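Local coordinates for protein PTS system glucose-specific EIIA component (Mycoplasma capricolum, PDB 2GPR) that probably takes a phosphoryl group from phospho-HPr on a histidine and passes it to the EIIB domain during glucose uptake by the sugar phosphotransferase system, at residues L8-L21 with G37-V51. Residues are numbered along the deposited sequence; the frame is centred on the assembly and turned at random.
Sequences LKVLAPCDGTIITL and GFAINPKSNDFHAPV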
ATOM      1  N   LEU A   8       0.215   2.893 -15.203  1.00 28.73           N
ATOM      2  CA  LEU A   8       0.511   3.338 -13.879  1.00 24.41           C
ATOM      3  C   LEU A   8       1.519   2.416 -13.241  1.00 21.17           C
ATOM      4  O   LEU A   8       1.335   1.231 -13.139  1.00 22.39           O
ATOM      5  CB  LEU A   8      -0.705   3.559 -12.970  1.00 26.44           C
ATOM      6  CG  LEU A   8      -0.253   3.986 -11.554  1.00 25.20           C
ATOM      7  CD1 LEU A   8      -0.596   5.424 -11.267  1.00 17.83           C
ATOM      8  CD2 LEU A   8      -0.779   3.047 -10.487  1.00 27.51           C
ATOM      9  N   LYS A   9       2.610   2.953 -12.855  1.00 22.56           N
ATOM     10  CA  LYS A   9       3.628   2.145 -12.232  1.00 25.54           C
ATOM     11  C   LYS A   9       3.481   2.172 -10.725  1.00 24.70           C
ATOM     12  O   LYS A   9       3.386   3.243 -10.121  1.00 23.73           O
ATOM     13  CB  LYS A   9       4.982   2.681 -12.606  1.00 29.06           C
ATOM     14  CG  LYS A   9       5.542   1.990 -13.824  1.00 35.44           C
ATOM     15  CD  LYS A   9       6.821   2.693 -14.342  1.00 41.05           C
ATOM     16  CE  LYS A   9       7.526   3.431 -13.192  1.00 44.99           C
ATOM     17  NZ  LYS A   9       8.747   4.166 -13.604  1.00 47.23           N
ATOM     18  N   VAL A  10       3.453   1.000 -10.081  1.00 24.82           N
ATOM     19  CA  VAL A  10       3.342   1.023  -8.647  1.00 23.04           C
ATOM     20  C   VAL A  10       4.627   0.605  -7.992  1.00 22.96           C
ATOM     21  O   VAL A  10       5.168  -0.359  -8.418  1.00 25.03           O
ATOM     22  CB  VAL A  10       1.988   0.551  -8.036  1.00 23.34           C
ATOM     23  CG1 VAL A  10       0.819   0.575  -9.017  1.00 19.09           C
ATOM     24  CG2 VAL A  10       2.013  -0.711  -7.198  1.00 25.72           C
ATOM     25  N   LEU A  11       5.179   1.381  -7.028  1.00 22.26           N
ATOM     26  CA  LEU A  11       6.451   1.010  -6.355  1.00 20.68           C
ATOM     27  C   LEU A  11       6.266   0.214  -5.044  1.00 26.50           C
ATOM     28  O   LEU A  11       5.181   0.098  -4.467  1.00 33.08           O
ATOM     29  CB  LEU A  11       7.443   2.195  -6.098  1.00 15.28           C
ATOM     30  CG  LEU A  11       7.576   3.271  -7.181  1.00 12.06           C
ATOM     31  CD1 LEU A  11       8.661   4.259  -6.811  1.00  9.49           C
ATOM     32  CD2 LEU A  11       7.854   2.705  -8.567  1.00 12.66           C
ATOM     33  N   ALA A  12       7.336  -0.338  -4.540  1.00 24.89           N
ATOM     34  CA  ALA A  12       7.254  -0.985  -3.271  1.00 25.37           C
ATOM     35  C   ALA A  12       7.491   0.077  -2.187  1.00 27.75           C
ATOM     36  O   ALA A  12       8.463   0.810  -2.265  1.00 30.01           O
ATOM     37  CB  ALA A  12       8.313  -2.047  -3.211  1.00 26.62           C
ATOM     38  N   PRO A  13       6.563   0.213  -1.212  1.00 27.00           N
ATOM     39  CA  PRO A  13       6.638   1.195  -0.102  1.00 22.22           C
ATOM     40  C   PRO A  13       7.615   0.835   1.043  1.00 19.57           C
ATOM     41  O   PRO A  13       8.000   1.662   1.869  1.00 15.28           O
ATOM     42  CB  PRO A  13       5.249   1.242   0.477  1.00 21.40           C
ATOM     43  CG  PRO A  13       4.504   0.035  -0.053  1.00 22.66           C
ATOM     44  CD  PRO A  13       5.201  -0.380  -1.320  1.00 26.23           C
ATOM     45  N   CYS A  14       8.017  -0.428   1.100  1.00 20.22           N
ATOM     46  CA  CYS A  14       9.012  -0.867   2.033  1.00 22.40           C
ATOM     47  C   CYS A  14       9.842  -2.022   1.441  1.00 26.92           C
ATOM     48  O   CYS A  14       9.640  -2.492   0.291  1.00 26.92           O
ATOM     49  CB  CYS A  14       8.433  -1.260   3.369  1.00 22.86           C
ATOM     50  SG  CYS A  14       7.294  -2.604   3.161  1.00 24.29           S
ATOM     51  N   ASP A  15      10.810  -2.455   2.195  1.00 27.99           N
ATOM     52  CA  ASP A  15      11.574  -3.538   1.708  1.00 32.06           C
ATOM     53  C   ASP A  15      10.810  -4.786   2.107  1.00 33.74           C
ATOM     54  O   ASP A  15      10.029  -4.730   3.039  1.00 35.67           O
ATOM     55  CB  ASP A  15      13.034  -3.488   2.256  1.00 34.98           C
ATOM     56  CG  ASP A  15      13.985  -2.531   1.524  1.00 37.61           C
ATOM     57  OD1 ASP A  15      13.436  -1.792   0.562  1.00 35.82           O
ATOM     58  OD2 ASP A  15      15.180  -2.488   1.778  1.00 40.22           O
ATOM     59  N   GLY A  16      10.970  -5.894   1.376  1.00 33.79           N
ATOM     60  CA  GLY A  16      10.274  -7.148   1.714  1.00 31.96           C
ATOM     61  C   GLY A  16       9.873  -7.964   0.491  1.00 30.63           C
ATOM     62  O   GLY A  16      10.411  -7.785  -0.602  1.00 30.22           O
ATOM     63  N   THR A  17       8.901  -8.856   0.689  1.00 28.50           N
ATOM     64  CA  THR A  17       8.438  -9.697  -0.378  1.00 26.40           C
ATOM     65  C   THR A  17       7.033  -9.365  -0.800  1.00 25.83           C
ATOM     66  O   THR A  17       6.116  -9.362   0.008  1.00 26.19           O
ATOM     67  CB  THR A  17       8.374 -11.134   0.139  1.00 27.46           C
ATOM     68  OG1 THR A  17       9.477 -11.367   0.963  1.00 30.36           O
ATOM     69  CG2 THR A  17       8.274 -12.155  -0.996  1.00 25.71           C
ATOM     70  N   ILE A  18       6.829  -9.203  -2.081  1.00 25.29           N
ATOM     71  CA  ILE A  18       5.495  -9.060  -2.558  1.00 24.58           C
ATOM     72  C   ILE A  18       4.923 -10.474  -2.534  1.00 25.30           C
ATOM     73  O   ILE A  18       5.608 -11.418  -2.909  1.00 26.67           O
ATOM     74  CB  ILE A  18       5.440  -8.427  -3.940  1.00 25.10           C
ATOM     75  CG1 ILE A  18       6.069  -7.017  -3.877  1.00 29.39           C
ATOM     76  CG2 ILE A  18       3.992  -8.362  -4.458  1.00 22.59           C
ATOM     77  CD1 ILE A  18       5.366  -6.074  -2.878  1.00 30.50           C
ATOM     78  N   ILE A  19       3.748 -10.631  -1.953  1.00 25.05           N
ATOM     79  CA  ILE A  19       3.062 -11.901  -1.854  1.00 23.02           C
ATOM     80  C   ILE A  19       1.691 -11.594  -2.421  1.00 23.37           C
ATOM     81  O   ILE A  19       1.433 -10.432  -2.705  1.00 24.14           O
ATOM     82  CB  ILE A  19       2.977 -12.379  -0.384  1.00 23.97           C
ATOM     83  CG1 ILE A  19       2.066 -11.457   0.448  1.00 24.08           C
ATOM     84  CG2 ILE A  19       4.347 -12.345   0.276  1.00 23.73           C
ATOM     85  CD1 ILE A  19       2.539 -11.347   1.887  1.00 23.36           C
ATOM     86  N   THR A  20       0.813 -12.593  -2.560  1.00 22.24           N
ATOM     87  CA  THR A  20      -0.531 -12.397  -3.110  1.00 21.51           C
ATOM     88  C   THR A  20      -1.530 -12.126  -2.027  1.00 21.64           C
ATOM     89  O   THR A  20      -1.216 -12.291  -0.843  1.00 23.24           O
ATOM     90  CB  THR A  20      -1.011 -13.582  -3.995  1.00 20.66           C
ATOM     91  OG1 THR A  20      -0.989 -14.813  -3.273  1.00 24.37           O
ATOM     92  CG2 THR A  20      -0.168 -13.712  -5.261  1.00 15.63           C
ATOM     93  N   LEU A  21      -2.724 -11.701  -2.444  1.00 19.70           N
ATOM     94  CA  LEU A  21      -3.776 -11.404  -1.508  1.00 22.20           C
ATOM     95  C   LEU A  21      -4.289 -12.700  -0.898  1.00 24.44           C
ATOM     96  O   LEU A  21      -4.836 -12.780   0.213  1.00 21.80           O
ATOM     97  CB  LEU A  21      -4.944 -10.646  -2.152  1.00 23.58           C
ATOM     98  CG  LEU A  21      -4.687  -9.153  -2.386  1.00 25.07           C
ATOM     99  CD1 LEU A  21      -5.954  -8.535  -2.962  1.00 26.08           C
ATOM    100  CD2 LEU A  21      -4.269  -8.411  -1.100  1.00 23.66           C
ATOM    101  N   GLY A  37      -5.162  -6.334  -6.106  1.00 28.45           N
ATOM    102  CA  GLY A  37      -3.784  -5.840  -5.877  1.00 26.72           C
ATOM    103  C   GLY A  37      -2.932  -6.923  -5.270  1.00 23.68           C
ATOM    104  O   GLY A  37      -3.094  -8.081  -5.566  1.00 25.37           O
ATOM    105  N   PHE A  38      -2.087  -6.570  -4.356  1.00 20.49           N
ATOM    106  CA  PHE A  38      -1.236  -7.560  -3.714  1.00 17.32           C
ATOM    107  C   PHE A  38      -0.851  -7.157  -2.264  1.00 22.14           C
ATOM    108  O   PHE A  38      -1.509  -6.357  -1.636  1.00 25.71           O
ATOM    109  CB  PHE A  38      -0.016  -7.789  -4.531  1.00 10.71           C
ATOM    110  CG  PHE A  38       0.572  -6.451  -4.852  1.00 11.00           C
ATOM    111  CD1 PHE A  38       0.078  -5.694  -5.909  1.00 10.81           C
ATOM    112  CD2 PHE A  38       1.579  -5.906  -4.066  1.00 13.12           C
ATOM    113  CE1 PHE A  38       0.575  -4.434  -6.211  1.00 12.10           C
ATOM    114  CE2 PHE A  38       2.104  -4.641  -4.355  1.00 15.15           C
ATOM    115  CZ  PHE A  38       1.594  -3.901  -5.421  1.00 13.08           C
ATOM    116  N   ALA A  39       0.195  -7.735  -1.711  1.00 22.34           N
ATOM    117  CA  ALA A  39       0.587  -7.420  -0.354  1.00 21.17           C
ATOM    118  C   ALA A  39       2.107  -7.447  -0.176  1.00 21.88           C
ATOM    119  O   ALA A  39       2.894  -7.696  -1.073  1.00 22.26           O
ATOM    120  CB  ALA A  39      -0.116  -8.320   0.668  1.00 19.96           C
ATOM    121  N   ILE A  40       2.503  -7.146   0.988  1.00 23.24           N
ATOM    122  CA  ILE A  40       3.859  -7.073   1.240  1.00 27.48           C
ATOM    123  C   ILE A  40       4.164  -7.491   2.641  1.00 32.25           C
ATOM    124  O   ILE A  40       3.434  -7.181   3.586  1.00 29.90           O
ATOM    125  CB  ILE A  40       4.492  -5.710   0.810  1.00 30.49           C
ATOM    126  CG1 ILE A  40       6.027  -5.836   0.608  1.00 34.71           C
ATOM    127  CG2 ILE A  40       4.187  -4.539   1.760  1.00 28.12           C
ATOM    128  CD1 ILE A  40       6.676  -4.599  -0.042  1.00 35.78           C
ATOM    129  N   ASN A  41       5.229  -8.313   2.711  1.00 38.34           N
ATOM    130  CA  ASN A  41       5.862  -8.749   3.929  1.00 36.68           C
ATOM    131  C   ASN A  41       6.964  -7.735   4.221  1.00 33.03           C
ATOM    132  O   ASN A  41       8.093  -7.820   3.646  1.00 33.98           O
ATOM    133  CB  ASN A  41       6.441 -10.141   3.812  1.00 37.92           C
ATOM    134  CG  ASN A  41       5.926 -10.930   4.939  1.00 41.55           C
ATOM    135  OD1 ASN A  41       5.903 -10.432   6.073  1.00 42.91           O
ATOM    136  ND2 ASN A  41       5.255 -12.025   4.597  1.00 44.32           N
ATOM    137  N   PRO A  42       6.596  -6.730   5.046  1.00 28.60           N
ATOM    138  CA  PRO A  42       7.501  -5.678   5.392  1.00 29.22           C
ATOM    139  C   PRO A  42       8.758  -6.192   6.093  1.00 29.17           C
ATOM    140  O   PRO A  42       8.704  -6.829   7.136  1.00 26.89           O
ATOM    141  CB  PRO A  42       6.757  -4.709   6.327  1.00 30.06           C
ATOM    142  CG  PRO A  42       5.463  -5.394   6.716  1.00 30.25           C
ATOM    143  CD  PRO A  42       5.372  -6.665   5.883  1.00 29.38           C
ATOM    144  N   LYS A  43       9.881  -5.895   5.477  1.00 31.42           N
ATOM    145  CA  LYS A  43      11.165  -6.183   6.022  1.00 33.74           C
ATOM    146  C   LYS A  43      11.629  -4.964   6.741  1.00 36.17           C
ATOM    147  O   LYS A  43      12.283  -5.089   7.777  1.00 41.60           O
ATOM    148  CB  LYS A  43      12.196  -6.511   4.982  1.00 35.36           C
ATOM    149  CG  LYS A  43      12.004  -7.858   4.342  1.00 39.59           C
ATOM    150  CD  LYS A  43      13.168  -8.156   3.413  1.00 44.62           C
ATOM    151  CE  LYS A  43      12.920  -9.323   2.472  1.00 45.86           C
ATOM    152  NZ  LYS A  43      13.111 -10.618   3.140  1.00 45.19           N
ATOM    153  N   SER A  44      11.342  -3.783   6.145  1.00 34.19           N
ATOM    154  CA  SER A  44      11.719  -2.471   6.714  1.00 34.81           C
ATOM    155  C   SER A  44      10.583  -1.793   7.498  1.00 32.04           C
ATOM    156  O   SER A  44       9.494  -2.296   7.571  1.00 31.98           O
ATOM    157  CB  SER A  44      12.389  -1.517   5.726  1.00 37.64           C
ATOM    158  OG  SER A  44      11.455  -1.064   4.760  1.00 42.07           O
ATOM    159  N   ASN A  45      10.845  -0.649   8.102  1.00 29.94           N
ATOM    160  CA  ASN A  45       9.815  -0.010   8.874  1.00 31.41           C
ATOM    161  C   ASN A  45       9.122   1.094   8.151  1.00 32.82           C
ATOM    162  O   ASN A  45       7.900   1.317   8.320  1.00 35.75           O
ATOM    163  CB  ASN A  45      10.384   0.521  10.167  1.00 33.51           C
ATOM    164  CG  ASN A  45      11.345  -0.481  10.729  1.00 36.23           C
ATOM    165  OD1 ASN A  45      12.539  -0.405  10.387  1.00 41.89           O
ATOM    166  ND2 ASN A  45      10.815  -1.547  11.373  1.00 31.55           N
ATOM    167  N   ASP A  46       9.912   1.770   7.344  1.00 29.75           N
ATOM    168  CA  ASP A  46       9.430   2.862   6.544  1.00 30.58           C
ATOM    169  C   ASP A  46       8.514   2.441   5.381  1.00 32.00           C
ATOM    170  O   ASP A  46       8.808   1.569   4.577  1.00 35.89           O
ATOM    171  CB  ASP A  46      10.544   3.825   6.175  1.00 31.46           C
ATOM    172  CG  ASP A  46      11.474   4.077   7.370  1.00 34.94           C
ATOM    173  OD1 ASP A  46      10.836   4.155   8.520  1.00 36.66           O
ATOM    174  OD2 ASP A  46      12.689   4.232   7.280  1.00 34.67           O
ATOM    175  N   PHE A  47       7.334   3.012   5.360  1.00 26.83           N
ATOM    176  CA  PHE A  47       6.431   2.743   4.316  1.00 21.25           C
ATOM    177  C   PHE A  47       6.366   4.016   3.526  1.00 23.44           C
ATOM    178  O   PHE A  47       6.276   5.094   4.132  1.00 23.14           O
ATOM    179  CB  PHE A  47       5.073   2.308   4.838  1.00 18.38           C
ATOM    180  CG  PHE A  47       5.087   0.929   5.401  1.00 13.06           C
ATOM    181  CD1 PHE A  47       5.729   0.679   6.611  1.00 12.29           C
ATOM    182  CD2 PHE A  47       4.453  -0.118   4.731  1.00 10.99           C
ATOM    183  CE1 PHE A  47       5.750  -0.613   7.124  1.00 13.36           C
ATOM    184  CE2 PHE A  47       4.471  -1.424   5.225  1.00  8.34           C
ATOM    185  CZ  PHE A  47       5.170  -1.665   6.406  1.00 11.50           C
ATOM    186  N   HIS A  48       6.520   3.891   2.185  1.00 22.88           N
ATOM    187  CA  HIS A  48       6.575   5.028   1.306  1.00 20.66           C
ATOM    188  C   HIS A  48       5.421   4.999   0.368  1.00 20.44           C
ATOM    189  O   HIS A  48       4.842   3.983   0.165  1.00 23.00           O
ATOM    190  CB  HIS A  48       7.880   5.029   0.471  1.00 24.75           C
ATOM    191  CG  HIS A  48       9.119   5.338   1.253  1.00 27.65           C
ATOM    192  ND1 HIS A  48       9.774   4.366   1.980  1.00 30.19           N
ATOM    193  CD2 HIS A  48       9.767   6.514   1.473  1.00 28.27           C
ATOM    194  CE1 HIS A  48      10.808   4.962   2.594  1.00 30.37           C
ATOM    195  NE2 HIS A  48      10.831   6.252   2.305  1.00 28.79           N
ATOM    196  N   ALA A  49       5.128   6.106  -0.256  1.00 18.39           N
ATOM    197  CA  ALA A  49       4.103   6.141  -1.233  1.00 16.84           C
ATOM    198  C   ALA A  49       4.459   5.301  -2.496  1.00 19.73           C
ATOM    199  O   ALA A  49       5.520   5.438  -3.122  1.00 21.79           O
ATOM    200  CB  ALA A  49       3.815   7.597  -1.582  1.00 13.95           C
ATOM    201  N   PRO A  50       3.515   4.480  -2.908  1.00 22.37           N
ATOM    202  CA  PRO A  50       3.621   3.615  -4.089  1.00 23.40           C
ATOM    203  C   PRO A  50       3.438   4.338  -5.404  1.00 25.57           C
ATOM    204  O   PRO A  50       3.847   3.860  -6.437  1.00 29.44           O
ATOM    205  CB  PRO A  50       2.485   2.614  -3.946  1.00 25.16           C
ATOM    206  CG  PRO A  50       1.762   2.889  -2.601  1.00 25.55           C
ATOM    207  CD  PRO A  50       2.509   4.006  -1.909  1.00 23.44           C
ATOM    208  N   VAL A  51       2.755   5.468  -5.355  1.00 25.89           N
ATOM    209  CA  VAL A  51       2.483   6.343  -6.492  1.00 24.91           C
ATOM    210  C   VAL A  51       2.362   7.794  -6.031  1.00 23.29           C
ATOM    211  O   VAL A  51       2.465   8.164  -4.831  1.00 22.61           O
ATOM    212  CB  VAL A  51       1.227   5.958  -7.266  1.00 27.30           C
ATOM    213  CG1 VAL A  51       1.287   4.510  -7.731  1.00 23.80           C
ATOM    214  CG2 VAL A  51       0.013   6.183  -6.359  1.00 32.55           C
TER
HETATM  215  O   HOH W   1      -2.853 -11.088  -5.279  1.00 35.69           O
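The carbonyl O of Pro13 accepts two hydrogen bonds from His48. The backbone N of His48 lies 2.7 Å from Pro13 O. His48 ND1 lies 3.2 Å from Pro13 O, and the oxygen sits at the ring edge, close to the ring plane. This second bond should limit rotation of the imidazole. Next along the chain, Cys14 places its CB over the centre of the Phe47 ring. Its SG lies obliquely to that ring, 3.7 Å from Phe47 CE2, and also touches Pro42 and Ile40.

Ile40 joins this cluster to the strand pair. Its CG1 is anti to the backbone N (chi1 -159°), and the extended chain brings CD1 within 3.5 Å of Ile18 CD1. Val10 CG2 meets the edge of the Phe38 ring, 3.7 Å from Phe38 CZ. Ile18 CG2 approaches the same ring obliquely, 3.5 Å from Phe38 CD2. Strand 124-130 borders Phe38 through Ile126.

Strand 16-19 runs antiparallel to strand 37-42, with paired backbone hydrogen bonds at Thr17-Asn41 and Ile19-Ala39. The apolar cluster lies on the Ile18 and Ile40 face. Leu11 N donates to Pro50 O at 2.9 Å. The arrangement belongs to the antiparallel beta-sandwich of glucose-type IIA domains, where strand 16-19 edges the larger sheet.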